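Local coordinates for flavocytochrome C3 fumarate reductase (Shewanella frigidimarina, PDB 1QO8), which catalyses the essentially one-way reduction of fumarate to succinate in vitro, using one FAD and four covalently bound haems c per subunit of a homodimer, at residues Trp186-Ala191 with Leu203-Ala208; Arg196-Ile201 with His535-Leu540; Trp356-Pro361 with Gly497-Met502. All coordinates share one frame; numbering follows the deposited sequence.

Interaction 1: residues Trp186-Ala191 with Leu203-Ala208; sequences WFIEDA and LVTILA
Phe187 lays its ring against the last turn of 203-208, where Ala208 and Leu207 receive it. Its CB starts 4.0 Å from Ala208 CB, and because CG stands anti to the backbone N (chi1 -174°) the ring is carried across to the other helix. CD1 comes within 3.5 Å of Ala208 CB; farther out, CE1 and CZ reach the Leu207 branch, whose CD2 lies at the ring edge, in plane, 3.9 Å from CE1. Over one face sits Ala208 CA, 3.9 Å from the ring centroid in a CH-pi contact, shifted toward the rim. Ile188 meets the same Ala208 methyl from another direction: its CG1 presses on Ala208 CB at 3.4 Å, tighter than ordinary van der Waals contact, while CD1 runs on to the CA and OG1 of Thr205, a hydroxyl already bonded to Ile201 O. One turn along, Ala191 CB meets Val204 CG1 at 3.7 Å. A serine in place of Phe187 would probably leave Ala208 CA and CB and the Leu207 methyl without the ring that covers them and open a gap between the helices. With segment axes 9.0 Å apart and running at 136° to each other, this is an apolar helical hairpin, close-packed through the small Ala208, in which the consecutive helices 184-194 and 201-220 of the FAD-binding domain fold back on one another.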
loop_
_atom_site.group_PDB
_atom_site.type_symbol
_atom_site.label_atom_id
_atom_site.label_comp_id
_atom_site.label_asym_id
_atom_site.label_seq_id
_atom_site.Cartn_x
_atom_site.Cartn_y
_atom_site.Cartn_z
ATOM N N TRP A 186 -14.951 -20.284 -18.783
ATOM C CA TRP A 186 -14.891 -20.961 -17.495
ATOM C C TRP A 186 -13.602 -20.634 -16.747
ATOM O O TRP A 186 -13.598 -20.375 -15.535
ATOM C CB TRP A 186 -15.073 -22.452 -17.746
ATOM C CG TRP A 186 -16.475 -22.792 -18.215
ATOM C CD1 TRP A 186 -17.554 -21.971 -18.360
ATOM C CD2 TRP A 186 -16.949 -24.104 -18.549
ATOM N NE1 TRP A 186 -18.645 -22.648 -18.795
ATOM C CE2 TRP A 186 -18.304 -23.975 -18.910
ATOM C CE3 TRP A 186 -16.339 -25.362 -18.630
ATOM C CZ2 TRP A 186 -19.071 -25.078 -19.334
ATOM C CZ3 TRP A 186 -17.103 -26.447 -19.036
ATOM C CH2 TRP A 186 -18.455 -26.295 -19.385
ATOM N N PHE A 187 -12.499 -20.703 -17.477
ATOM C CA PHE A 187 -11.183 -20.291 -16.920
ATOM C C PHE A 187 -11.273 -18.858 -16.388
ATOM O O PHE A 187 -10.835 -18.510 -15.288
ATOM C CB PHE A 187 -10.117 -20.402 -18.031
ATOM C CG PHE A 187 -8.689 -20.158 -17.620
ATOM C CD1 PHE A 187 -8.282 -18.963 -17.054
ATOM C CD2 PHE A 187 -7.732 -21.142 -17.758
ATOM C CE1 PHE A 187 -6.968 -18.742 -16.656
ATOM C CE2 PHE A 187 -6.409 -20.939 -17.363
ATOM C CZ PHE A 187 -6.019 -19.744 -16.786
ATOM N N ILE A 188 -11.795 -17.959 -17.236
ATOM C CA ILE A 188 -11.963 -16.554 -16.868
ATOM C C ILE A 188 -12.813 -16.352 -15.658
ATOM O O ILE A 188 -12.283 -15.817 -14.664
ATOM C CB ILE A 188 -12.420 -15.711 -18.065
ATOM C CG1 ILE A 188 -11.276 -15.703 -19.088
ATOM C CG2 ILE A 188 -12.797 -14.271 -17.733
ATOM C CD1 ILE A 188 -11.791 -15.290 -20.470
ATOM N N GLU A 189 -14.033 -16.904 -15.613
ATOM C CA GLU A 189 -14.890 -16.791 -14.452
ATOM C C GLU A 189 -14.303 -17.402 -13.188
ATOM O O GLU A 189 -14.483 -16.940 -12.048
ATOM C CB GLU A 189 -16.190 -17.561 -14.755
ATOM C CG GLU A 189 -17.070 -17.047 -15.861
ATOM C CD GLU A 189 -18.272 -17.936 -16.155
ATOM O OE1 GLU A 189 -18.673 -18.852 -15.384
ATOM O OE2 GLU A 189 -18.860 -17.682 -17.233
ATOM N N ASP A 190 -13.693 -18.610 -13.336
ATOM C CA ASP A 190 -13.086 -19.256 -12.183
ATOM C C ASP A 190 -12.041 -18.358 -11.543
ATOM O O ASP A 190 -11.908 -18.260 -10.314
ATOM C CB ASP A 190 -12.417 -20.586 -12.625
ATOM C CG ASP A 190 -13.358 -21.757 -12.917
ATOM O OD1 ASP A 190 -14.594 -21.650 -12.860
ATOM O OD2 ASP A 190 -12.889 -22.877 -13.261
ATOM N N ALA A 191 -11.179 -17.758 -12.379
ATOM C CA ALA A 191 -10.171 -16.836 -11.854
ATOM C C ALA A 191 -10.832 -15.631 -11.171
ATOM O O ALA A 191 -10.408 -15.132 -10.109
ATOM C CB ALA A 191 -9.230 -16.375 -12.999
ATOM N N LEU A 203 -6.596 -8.633 -18.051
ATOM C CA LEU A 203 -5.361 -9.442 -17.918
ATOM C C LEU A 203 -5.783 -10.908 -17.841
ATOM O O LEU A 203 -5.165 -11.775 -18.468
ATOM C CB LEU A 203 -4.596 -8.921 -16.709
ATOM C CG LEU A 203 -4.087 -7.487 -16.712
ATOM C CD1 LEU A 203 -3.292 -7.243 -15.427
ATOM C CD2 LEU A 203 -3.212 -7.207 -17.942
ATOM N N VAL A 204 -6.885 -11.175 -17.135
ATOM C CA VAL A 204 -7.426 -12.512 -16.968
ATOM C C VAL A 204 -7.795 -13.159 -18.291
ATOM O O VAL A 204 -7.546 -14.366 -18.455
ATOM C CB VAL A 204 -8.607 -12.573 -15.978
ATOM C CG1 VAL A 204 -9.142 -13.962 -15.738
ATOM C CG2 VAL A 204 -8.061 -12.037 -14.640
ATOM N N THR A 205 -8.456 -12.386 -19.165
ATOM C CA THR A 205 -8.807 -12.848 -20.500
ATOM C C THR A 205 -7.617 -13.254 -21.344
ATOM O O THR A 205 -7.614 -14.335 -21.939
ATOM C CB THR A 205 -9.652 -11.721 -21.211
ATOM O OG1 THR A 205 -10.829 -11.556 -20.390
ATOM C CG2 THR A 205 -10.057 -12.108 -22.611
ATOM N N ILE A 206 -6.576 -12.460 -21.426
ATOM C CA ILE A 206 -5.307 -12.824 -22.051
ATOM C C ILE A 206 -4.646 -14.045 -21.425
ATOM O O ILE A 206 -4.146 -14.927 -22.157
ATOM C CB ILE A 206 -4.330 -11.645 -21.978
ATOM C CG1 ILE A 206 -4.933 -10.570 -22.932
ATOM C CG2 ILE A 206 -2.906 -11.997 -22.343
ATOM C CD1 ILE A 206 -4.110 -9.331 -23.091
ATOM N N LEU A 207 -4.657 -14.072 -20.092
ATOM C CA LEU A 207 -4.179 -15.248 -19.384
ATOM C C LEU A 207 -4.899 -16.498 -19.921
ATOM O O LEU A 207 -4.212 -17.394 -20.401
ATOM C CB LEU A 207 -4.354 -15.175 -17.857
ATOM C CG LEU A 207 -3.745 -16.374 -17.137
ATOM C CD1 LEU A 207 -2.251 -16.386 -17.396
ATOM C CD2 LEU A 207 -4.027 -16.349 -15.617
ATOM N N ALA A 208 -6.227 -16.505 -19.901
ATOM C CA ALA A 208 -7.010 -17.630 -20.373
ATOM C C ALA A 208 -6.719 -17.922 -21.845
ATOM O O ALA A 208 -6.435 -19.053 -22.213
ATOM C CB ALA A 208 -8.526 -17.419 -20.231
#

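Interaction 2: residues Arg196-Ile201 with His535-Leu540; sequences RQQNDI and HGYNRL. With FAD (flavin-adenine dinucleotide), chain G.
Gln198 lies over one face of the Tyr537 ring, its CG centred 3.4 Å from the ring centroid and only 7° off the normal, a close CH-pi contact. A bend at chi2 (-61°) carries the amide toward the hydroxyl end of the ring, the two planes 29° apart, and one water joins the far ends, 2.7 Å from Gln198 OE1 and 2.9 Å from Tyr537 OH. Arg196 approaches the same ring at its edge, with Arg196 NH1 4.1 Å from Tyr537 CD2 and the guanidinium plane nearly perpendicular to it; that NH1 is hydrogen-bonded to Leu516 and Ser518 of the second subunit. Gly536, at positive phi in a type II' turn, fits close against Gln198 and Asn199, where a CB would clash. Arg539, a fumarate-binding residue by similarity, brings NH1 to 3.3 Å from FAD N1. Arg196 closes helix 184-194 in a Schellman motif and Asp200 caps helix 201-220, while 535-540 leads into helix 543-563 and stacks Tyr537 on Trp356 beside strand 357-364.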
loop_
_atom_site.group_PDB
_atom_site.type_symbol
_atom_site.label_atom_id
_atom_site.label_comp_id
_atom_site.label_asym_id
_atom_site.label_seq_id
_atom_site.Cartn_x
_atom_site.Cartn_y
_atom_site.Cartn_z
ATOM N N ARG A 196 -12.007 -12.815 -5.853
ATOM C CA ARG A 196 -13.102 -12.014 -5.314
ATOM C C ARG A 196 -13.604 -10.914 -6.227
ATOM O O ARG A 196 -14.073 -9.862 -5.770
ATOM C CB ARG A 196 -12.801 -11.345 -3.957
ATOM C CG ARG A 196 -12.324 -12.350 -2.905
ATOM C CD ARG A 196 -11.963 -11.679 -1.565
ATOM N NE ARG A 196 -11.134 -12.657 -0.828
ATOM C CZ ARG A 196 -10.384 -12.331 0.190
ATOM N NH1 ARG A 196 -10.394 -11.028 0.592
ATOM N NH2 ARG A 196 -9.622 -13.227 0.853
ATOM N N GLN A 197 -13.500 -11.060 -7.535
ATOM C CA GLN A 197 -13.983 -10.210 -8.575
ATOM C C GLN A 197 -13.123 -8.950 -8.671
ATOM O O GLN A 197 -13.496 -8.075 -9.431
ATOM C CB GLN A 197 -15.488 -9.881 -8.541
ATOM C CG GLN A 197 -16.390 -11.103 -8.607
ATOM C CD GLN A 197 -16.385 -11.841 -9.938
ATOM O OE1 GLN A 197 -16.635 -13.048 -9.983
ATOM N NE2 GLN A 197 -16.113 -11.249 -11.073
ATOM N N GLN A 198 -11.900 -8.944 -8.183
ATOM C CA GLN A 198 -11.023 -7.761 -8.190
ATOM C C GLN A 198 -9.975 -7.782 -9.299
ATOM O O GLN A 198 -9.306 -6.746 -9.552
ATOM C CB GLN A 198 -10.386 -7.705 -6.808
ATOM C CG GLN A 198 -11.360 -7.325 -5.675
ATOM C CD GLN A 198 -11.946 -5.950 -5.914
ATOM O OE1 GLN A 198 -11.336 -5.013 -6.421
ATOM N NE2 GLN A 198 -13.194 -5.673 -5.646
ATOM N N ASN A 199 -9.811 -8.949 -9.937
ATOM C CA ASN A 199 -8.813 -9.130 -10.960
ATOM C C ASN A 199 -9.128 -8.150 -12.110
ATOM O O ASN A 199 -10.290 -7.914 -12.357
ATOM C CB ASN A 199 -8.682 -10.488 -11.665
ATOM C CG ASN A 199 -8.858 -11.703 -10.786
ATOM O OD1 ASN A 199 -8.147 -12.738 -10.829
ATOM N ND2 ASN A 199 -9.901 -11.662 -10.008
ATOM N N ASP A 200 -8.110 -7.610 -12.718
ATOM C CA ASP A 200 -8.194 -6.950 -14.007
ATOM C C ASP A 200 -8.623 -7.948 -15.091
ATOM O O ASP A 200 -7.855 -8.753 -15.665
ATOM C CB ASP A 200 -6.837 -6.320 -14.294
ATOM C CG ASP A 200 -6.858 -5.469 -15.550
ATOM O OD1 ASP A 200 -7.664 -5.645 -16.478
ATOM O OD2 ASP A 200 -6.058 -4.548 -15.722
ATOM N N ILE A 201 -9.912 -7.828 -15.456
ATOM C CA ILE A 201 -10.591 -8.753 -16.350
ATOM C C ILE A 201 -9.881 -8.831 -17.683
ATOM O O ILE A 201 -9.935 -9.908 -18.280
ATOM C CB ILE A 201 -12.099 -8.478 -16.547
ATOM C CG1 ILE A 201 -12.780 -9.511 -17.422
ATOM C CG2 ILE A 201 -12.323 -7.098 -17.194
ATOM C CD1 ILE A 201 -13.163 -10.830 -16.829
ATOM N N HIS A 535 -4.422 -11.754 -10.503
ATOM C CA HIS A 535 -5.039 -12.563 -9.504
ATOM C C HIS A 535 -6.007 -11.848 -8.563
ATOM O O HIS A 535 -6.655 -12.510 -7.730
ATOM C CB HIS A 535 -3.956 -13.246 -8.623
ATOM C CG HIS A 535 -2.981 -14.012 -9.453
ATOM N ND1 HIS A 535 -1.632 -13.657 -9.524
ATOM C CD2 HIS A 535 -3.164 -15.082 -10.282
ATOM C CE1 HIS A 535 -1.001 -14.502 -10.319
ATOM N NE2 HIS A 535 -1.916 -15.351 -10.808
ATOM N N GLY A 536 -6.234 -10.555 -8.810
ATOM C CA GLY A 536 -7.046 -9.806 -7.846
ATOM C C GLY A 536 -6.703 -10.115 -6.417
ATOM O O GLY A 536 -5.526 -9.988 -6.021
ATOM N N TYR A 537 -7.682 -10.393 -5.573
ATOM C CA TYR A 537 -7.374 -10.588 -4.133
ATOM C C TYR A 537 -6.968 -12.004 -3.806
ATOM O O TYR A 537 -6.654 -12.240 -2.631
ATOM C CB TYR A 537 -8.577 -10.165 -3.258
ATOM C CG TYR A 537 -8.898 -8.694 -3.191
ATOM C CD1 TYR A 537 -8.228 -7.759 -3.985
ATOM C CD2 TYR A 537 -9.862 -8.210 -2.298
ATOM C CE1 TYR A 537 -8.518 -6.407 -3.892
ATOM C CE2 TYR A 537 -10.171 -6.852 -2.195
ATOM C CZ TYR A 537 -9.484 -5.960 -2.990
ATOM O OH TYR A 537 -9.722 -4.613 -2.923
ATOM N N ASN A 538 -6.881 -12.965 -4.737
ATOM C CA ASN A 538 -6.481 -14.325 -4.249
ATOM C C ASN A 538 -6.001 -15.123 -5.425
ATOM O O ASN A 538 -6.788 -15.283 -6.371
ATOM C CB ASN A 538 -7.671 -14.989 -3.559
ATOM C CG ASN A 538 -7.293 -16.363 -3.017
ATOM O OD1 ASN A 538 -6.361 -16.556 -2.247
ATOM N ND2 ASN A 538 -7.956 -17.395 -3.519
ATOM N N ARG A 539 -4.766 -15.623 -5.394
ATOM C CA ARG A 539 -4.239 -16.408 -6.538
ATOM C C ARG A 539 -4.860 -17.818 -6.468
ATOM O O ARG A 539 -4.743 -18.361 -5.363
ATOM C CB ARG A 539 -2.712 -16.533 -6.386
ATOM C CG ARG A 539 -1.940 -17.454 -7.324
ATOM C CD ARG A 539 -0.548 -17.869 -6.819
ATOM N NE ARG A 539 -0.808 -18.654 -5.584
ATOM C CZ ARG A 539 -0.883 -19.973 -5.439
ATOM N NH1 ARG A 539 -0.600 -20.697 -6.526
ATOM N NH2 ARG A 539 -1.242 -20.526 -4.287
ATOM N N LEU A 540 -5.413 -18.356 -7.558
ATOM C CA LEU A 540 -5.619 -19.806 -7.641
ATOM C C LEU A 540 -4.423 -20.660 -7.985
ATOM O O LEU A 540 -3.551 -20.332 -8.821
ATOM C CB LEU A 540 -6.710 -20.035 -8.734
ATOM C CG LEU A 540 -8.058 -19.363 -8.417
ATOM C CD1 LEU A 540 -9.192 -19.796 -9.334
ATOM C CD2 LEU A 540 -8.503 -19.732 -6.991
HETATM P PA FAD G . 10.457 -15.865 -9.372
HETATM O O1A FAD G . 10.419 -17.264 -9.905
HETATM O O2A FAD G . 10.575 -15.629 -8.042
HETATM O O5B FAD G . 11.889 -15.403 -9.825
HETATM C C5B FAD G . 12.363 -13.999 -9.707
HETATM C C4B FAD G . 13.936 -13.981 -10.049
HETATM O O4B FAD G . 14.301 -12.523 -9.900
HETATM C C3B FAD G . 14.770 -14.669 -8.918
HETATM O O3B FAD G . 15.553 -15.734 -9.221
HETATM C C2B FAD G . 15.328 -13.484 -8.047
HETATM O O2B FAD G . 16.610 -13.737 -7.420
HETATM C C1B FAD G . 15.564 -12.492 -9.123
HETATM N N9A FAD G . 15.594 -11.107 -8.636
HETATM C C8A FAD G . 14.841 -10.531 -7.643
HETATM N N7A FAD G . 15.211 -9.307 -7.388
HETATM C C5A FAD G . 16.266 -9.041 -8.255
HETATM C C6A FAD G . 17.165 -7.900 -8.412
HETATM N N6A FAD G . 17.077 -6.799 -7.719
HETATM N N1A FAD G . 18.073 -8.038 -9.411
HETATM C C2A FAD G . 18.263 -9.206 -10.113
HETATM N N3A FAD G . 17.491 -10.311 -10.015
HETATM C C4A FAD G . 16.542 -10.158 -9.052
HETATM N N1 FAD G . 1.968 -21.098 -8.597
HETATM C C2 FAD G . 1.329 -21.799 -9.495
HETATM O O2 FAD G . 0.614 -21.405 -10.356
HETATM N N3 FAD G . 1.418 -23.223 -9.559
HETATM C C4 FAD G . 2.245 -23.812 -8.607
HETATM O O4 FAD G . 2.331 -25.006 -8.569
HETATM C C4X FAD G . 2.896 -23.006 -7.577
HETATM N N5 FAD G . 3.636 -23.596 -6.627
HETATM C C5X FAD G . 4.311 -22.859 -5.713
HETATM C C6 FAD G . 5.080 -23.539 -4.759
HETATM C C7 FAD G . 5.783 -22.820 -3.823
HETATM C C7M FAD G . 6.628 -23.469 -2.774
HETATM C C8 FAD G . 5.737 -21.380 -3.886
HETATM C C8M FAD G . 6.557 -20.584 -2.917
HETATM C C9 FAD G . 5.011 -20.713 -4.838
HETATM C C9A FAD G . 4.284 -21.412 -5.773
HETATM N N10 FAD G . 3.476 -20.840 -6.775
HETATM C C10 FAD G . 2.791 -21.580 -7.661
HETATM C "C1'" FAD G . 3.668 -19.403 -7.148
HETATM C "C2'" FAD G . 4.528 -19.306 -8.453
HETATM O "O2'" FAD G . 5.529 -20.352 -8.211
HETATM C "C3'" FAD G . 5.323 -17.983 -8.321
HETATM O "O3'" FAD G . 4.433 -16.864 -8.224
HETATM C "C4'" FAD G . 5.911 -17.677 -9.739
HETATM O "O4'" FAD G . 6.888 -18.743 -9.942
HETATM C "C5'" FAD G . 6.709 -16.332 -9.589
HETATM O "O5'" FAD G . 7.590 -16.306 -10.880
HETATM P P FAD G . 8.455 -15.088 -11.256
HETATM O O1P FAD G . 9.085 -15.471 -12.576
HETATM O O2P FAD G . 7.573 -14.012 -11.160
HETATM O O3P FAD G . 9.352 -14.954 -10.127
HETATM O O HOH W 1 -10.485 -2.841 -5.111
#

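Interaction 3: residues Trp356-Pro361 with Gly497-Met502; sequences WVQAHP and GIHHTM. With FAD (flavin-adenine dinucleotide), chain G.
Strands 357-360 and 497-501 pair antiparallel through five backbone hydrogen bonds, interrupted by a classic beta bulge in which His499 and His500 both face Gln358. There Gln358 O accepts two N-H groups: His499 N at 3.0 Å in the carbonyl plane, and His500 N at the same length but tilted 31° from it. His360 and Gly497 bond in both directions, His360 N to Gly497 O and Gly497 N to His360 O, each 2.7 Å. Among the side chains, Gln358 holds CG anti to its own backbone N (chi1 170°) and extends alongside His499, so that OE1 lies in plane at the edge of that imidazole, 3.6 Å from CD2; its NE2 is bonded to Asn538 OD1 and Arg539 O. Met502, bent at chi2 and chi3, curls its methyl back, with Met502 CE 3.5 Å from Gln358 CB. Val357, on the sheet face opposite Gln358, packs its CG1 against Ile498 CG2 at 3.6 Å. His499 and His500 both reach the cofactor: CE1 of His499 comes to 3.3 Å from FAD C8, with ND1 bonded to Ser331, and the edge of the His500 ring meets the ribityl O3', 3.0 Å from its CE1. The bulge thus presents two consecutive histidines to the flavin and its ribityl chain, and His360 and His499, substrate-binding by similarity, place this strand pair beside the probable dicarboxylate site.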
loop_
_atom_site.group_PDB
_atom_site.type_symbol
_atom_site.label_atom_id
_atom_site.label_comp_id
_atom_site.label_asym_id
_atom_site.label_seq_id
_atom_site.Cartn_x
_atom_site.Cartn_y
_atom_site.Cartn_z
ATOM N N TRP A 356 -2.035 -6.988 -1.174
ATOM C CA TRP A 356 -2.811 -8.242 -1.100
ATOM C C TRP A 356 -1.840 -9.443 -1.055
ATOM O O TRP A 356 -1.045 -9.562 -2.003
ATOM C CB TRP A 356 -3.900 -8.383 -2.194
ATOM C CG TRP A 356 -5.074 -7.549 -1.737
ATOM C CD1 TRP A 356 -5.327 -6.241 -2.045
ATOM C CD2 TRP A 356 -6.112 -7.950 -0.847
ATOM N NE1 TRP A 356 -6.461 -5.785 -1.411
ATOM C CE2 TRP A 356 -6.947 -6.820 -0.656
ATOM C CE3 TRP A 356 -6.377 -9.137 -0.164
ATOM C CZ2 TRP A 356 -8.056 -6.861 0.199
ATOM C CZ3 TRP A 356 -7.464 -9.161 0.702
ATOM C CH2 TRP A 356 -8.312 -8.050 0.826
ATOM N N VAL A 357 -1.736 -10.054 0.117
ATOM C CA VAL A 357 -0.799 -11.130 0.417
ATOM C C VAL A 357 -1.538 -12.428 0.834
ATOM O O VAL A 357 -2.512 -12.521 1.606
ATOM C CB VAL A 357 0.190 -10.707 1.510
ATOM C CG1 VAL A 357 1.219 -11.793 1.866
ATOM C CG2 VAL A 357 0.882 -9.388 1.087
ATOM N N GLN A 358 -1.185 -13.461 0.045
ATOM C CA GLN A 358 -1.760 -14.806 0.252
ATOM C C GLN A 358 -0.777 -15.597 1.104
ATOM O O GLN A 358 0.447 -15.573 0.917
ATOM C CB GLN A 358 -2.096 -15.534 -1.006
ATOM C CG GLN A 358 -2.468 -17.030 -0.791
ATOM C CD GLN A 358 -2.496 -17.584 -2.199
ATOM O OE1 GLN A 358 -1.462 -17.903 -2.761
ATOM N NE2 GLN A 358 -3.691 -17.632 -2.765
ATOM N N ALA A 359 -1.425 -16.311 2.035
ATOM C CA ALA A 359 -0.622 -17.169 2.921
ATOM C C ALA A 359 -1.068 -18.622 2.884
ATOM O O ALA A 359 -2.207 -18.878 2.577
ATOM C CB ALA A 359 -0.846 -16.725 4.371
ATOM N N HIS A 360 -0.337 -19.483 3.575
ATOM C CA HIS A 360 -0.726 -20.898 3.652
ATOM C C HIS A 360 -0.733 -21.191 5.130
ATOM O O HIS A 360 0.159 -20.816 5.854
ATOM C CB HIS A 360 0.244 -21.752 2.821
ATOM C CG HIS A 360 -0.074 -23.211 2.939
ATOM N ND1 HIS A 360 -0.629 -23.958 1.937
ATOM C CD2 HIS A 360 0.123 -24.072 3.972
ATOM C CE1 HIS A 360 -0.805 -25.210 2.341
ATOM N NE2 HIS A 360 -0.294 -25.283 3.533
ATOM N N PRO A 361 -1.769 -21.858 5.636
ATOM C CA PRO A 361 -1.873 -22.181 7.017
ATOM C C PRO A 361 -0.837 -22.965 7.728
ATOM O O PRO A 361 -0.651 -22.781 8.933
ATOM C CB PRO A 361 -3.285 -22.801 7.188
ATOM C CG PRO A 361 -3.692 -23.137 5.821
ATOM C CD PRO A 361 -2.872 -22.401 4.769
ATOM N N GLY A 497 2.360 -19.462 6.588
ATOM C CA GLY A 497 3.502 -18.877 5.902
ATOM C C GLY A 497 2.968 -17.942 4.782
ATOM O O GLY A 497 2.062 -18.338 4.058
ATOM N N ILE A 498 3.685 -16.828 4.642
ATOM C CA ILE A 498 3.508 -16.037 3.418
ATOM C C ILE A 498 3.880 -16.894 2.251
ATOM O O ILE A 498 4.902 -17.593 2.194
ATOM C CB ILE A 498 4.322 -14.688 3.518
ATOM C CG1 ILE A 498 3.522 -13.940 4.653
ATOM C CG2 ILE A 498 4.108 -13.897 2.245
ATOM C CD1 ILE A 498 4.401 -13.012 5.421
ATOM N N HIS A 499 3.124 -16.888 1.199
ATOM C CA HIS A 499 3.253 -17.729 0.063
ATOM C C HIS A 499 3.202 -16.943 -1.204
ATOM O O HIS A 499 3.963 -17.385 -2.077
ATOM C CB HIS A 499 2.010 -18.740 0.121
ATOM C CG HIS A 499 2.123 -19.731 -0.996
ATOM N ND1 HIS A 499 3.121 -20.687 -0.903
ATOM C CD2 HIS A 499 1.459 -19.968 -2.134
ATOM C CE1 HIS A 499 3.077 -21.489 -1.995
ATOM N NE2 HIS A 499 2.121 -21.025 -2.763
ATOM N N HIS A 500 2.402 -15.902 -1.398
ATOM C CA HIS A 500 2.409 -15.378 -2.783
ATOM C C HIS A 500 1.963 -13.930 -2.554
ATOM O O HIS A 500 1.035 -13.699 -1.778
ATOM C CB HIS A 500 1.460 -16.079 -3.708
ATOM C CG HIS A 500 1.454 -15.552 -5.133
ATOM N ND1 HIS A 500 2.279 -16.002 -6.084
ATOM C CD2 HIS A 500 0.669 -14.534 -5.693
ATOM C CE1 HIS A 500 2.020 -15.387 -7.267
ATOM N NE2 HIS A 500 1.108 -14.464 -7.040
ATOM N N THR A 501 2.572 -12.941 -3.216
ATOM C CA THR A 501 2.006 -11.601 -3.149
ATOM C C THR A 501 1.328 -11.213 -4.435
ATOM O O THR A 501 2.017 -10.881 -5.391
ATOM C CB THR A 501 3.140 -10.582 -2.809
ATOM O OG1 THR A 501 4.200 -10.686 -3.767
ATOM C CG2 THR A 501 3.739 -10.992 -1.495
ATOM N N MET A 502 0.004 -11.294 -4.510
ATOM C CA MET A 502 -0.766 -10.967 -5.664
ATOM C C MET A 502 -0.570 -9.495 -6.051
ATOM O O MET A 502 -0.725 -9.246 -7.262
ATOM C CB MET A 502 -2.330 -11.024 -5.442
ATOM C CG MET A 502 -2.922 -12.455 -5.259
ATOM S SD MET A 502 -2.504 -13.415 -3.798
ATOM C CE MET A 502 -3.304 -12.555 -2.445
HETATM P PA FAD G . 10.457 -15.865 -9.372
HETATM O O1A FAD G . 10.419 -17.264 -9.905
HETATM O O2A FAD G . 10.575 -15.629 -8.042
HETATM O O5B FAD G . 11.889 -15.403 -9.825
HETATM C C5B FAD G . 12.363 -13.999 -9.707
HETATM C C4B FAD G . 13.936 -13.981 -10.049
HETATM O O4B FAD G . 14.301 -12.523 -9.900
HETATM C C3B FAD G . 14.770 -14.669 -8.918
HETATM O O3B FAD G . 15.553 -15.734 -9.221
HETATM C C2B FAD G . 15.328 -13.484 -8.047
HETATM O O2B FAD G . 16.610 -13.737 -7.420
HETATM C C1B FAD G . 15.564 -12.492 -9.123
HETATM N N9A FAD G . 15.594 -11.107 -8.636
HETATM C C8A FAD G . 14.841 -10.531 -7.643
HETATM N N7A FAD G . 15.211 -9.307 -7.388
HETATM C C5A FAD G . 16.266 -9.041 -8.255
HETATM C C6A FAD G . 17.165 -7.900 -8.412
HETATM N N6A FAD G . 17.077 -6.799 -7.719
HETATM N N1A FAD G . 18.073 -8.038 -9.411
HETATM C C2A FAD G . 18.263 -9.206 -10.113
HETATM N N3A FAD G . 17.491 -10.311 -10.015
HETATM C C4A FAD G . 16.542 -10.158 -9.052
HETATM N N1 FAD G . 1.968 -21.098 -8.597
HETATM C C2 FAD G . 1.329 -21.799 -9.495
HETATM O O2 FAD G . 0.614 -21.405 -10.356
HETATM N N3 FAD G . 1.418 -23.223 -9.559
HETATM C C4 FAD G . 2.245 -23.812 -8.607
HETATM O O4 FAD G . 2.331 -25.006 -8.569
HETATM C C4X FAD G . 2.896 -23.006 -7.577
HETATM N N5 FAD G . 3.636 -23.596 -6.627
HETATM C C5X FAD G . 4.311 -22.859 -5.713
HETATM C C6 FAD G . 5.080 -23.539 -4.759
HETATM C C7 FAD G . 5.783 -22.820 -3.823
HETATM C C7M FAD G . 6.628 -23.469 -2.774
HETATM C C8 FAD G . 5.737 -21.380 -3.886
HETATM C C8M FAD G . 6.557 -20.584 -2.917
HETATM C C9 FAD G . 5.011 -20.713 -4.838
HETATM C C9A FAD G . 4.284 -21.412 -5.773
HETATM N N10 FAD G . 3.476 -20.840 -6.775
HETATM C C10 FAD G . 2.791 -21.580 -7.661
HETATM C "C1'" FAD G . 3.668 -19.403 -7.148
HETATM C "C2'" FAD G . 4.528 -19.306 -8.453
HETATM O "O2'" FAD G . 5.529 -20.352 -8.211
HETATM C "C3'" FAD G . 5.323 -17.983 -8.321
HETATM O "O3'" FAD G . 4.433 -16.864 -8.224
HETATM C "C4'" FAD G . 5.911 -17.677 -9.739
HETATM O "O4'" FAD G . 6.888 -18.743 -9.942
HETATM C "C5'" FAD G . 6.709 -16.332 -9.589
HETATM O "O5'" FAD G . 7.590 -16.306 -10.880
HETATM P P FAD G . 8.455 -15.088 -11.256
HETATM O O1P FAD G . 9.085 -15.471 -12.576
HETATM O O2P FAD G . 7.573 -14.012 -11.160
HETATM O O3P FAD G . 9.352 -14.954 -10.127
#

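How the interactions relate
All three contacts lie in the FAD-binding domain and form a path from its outer helices toward the flavin. Interactions 1 and 2 have centres 10 Å apart and touch, since loop 196-201 joins the two helices of interaction 1; Ile188 CG2, for instance, packs 3.6 Å from Ile201 CD1. Interaction 2 meets interaction 3, 14 Å away between centres, through Gln358, Trp356 and Met502, whereas interactions 1 and 3 stay about 9 Å apart at their nearest atoms. Along the chain, 196-201 falls between the segments of interaction 1, and both strands of interaction 3 come before 535-540. Interactions 2 and 3 both reach FAD, so residues distant in sequence converge on one cofactor site.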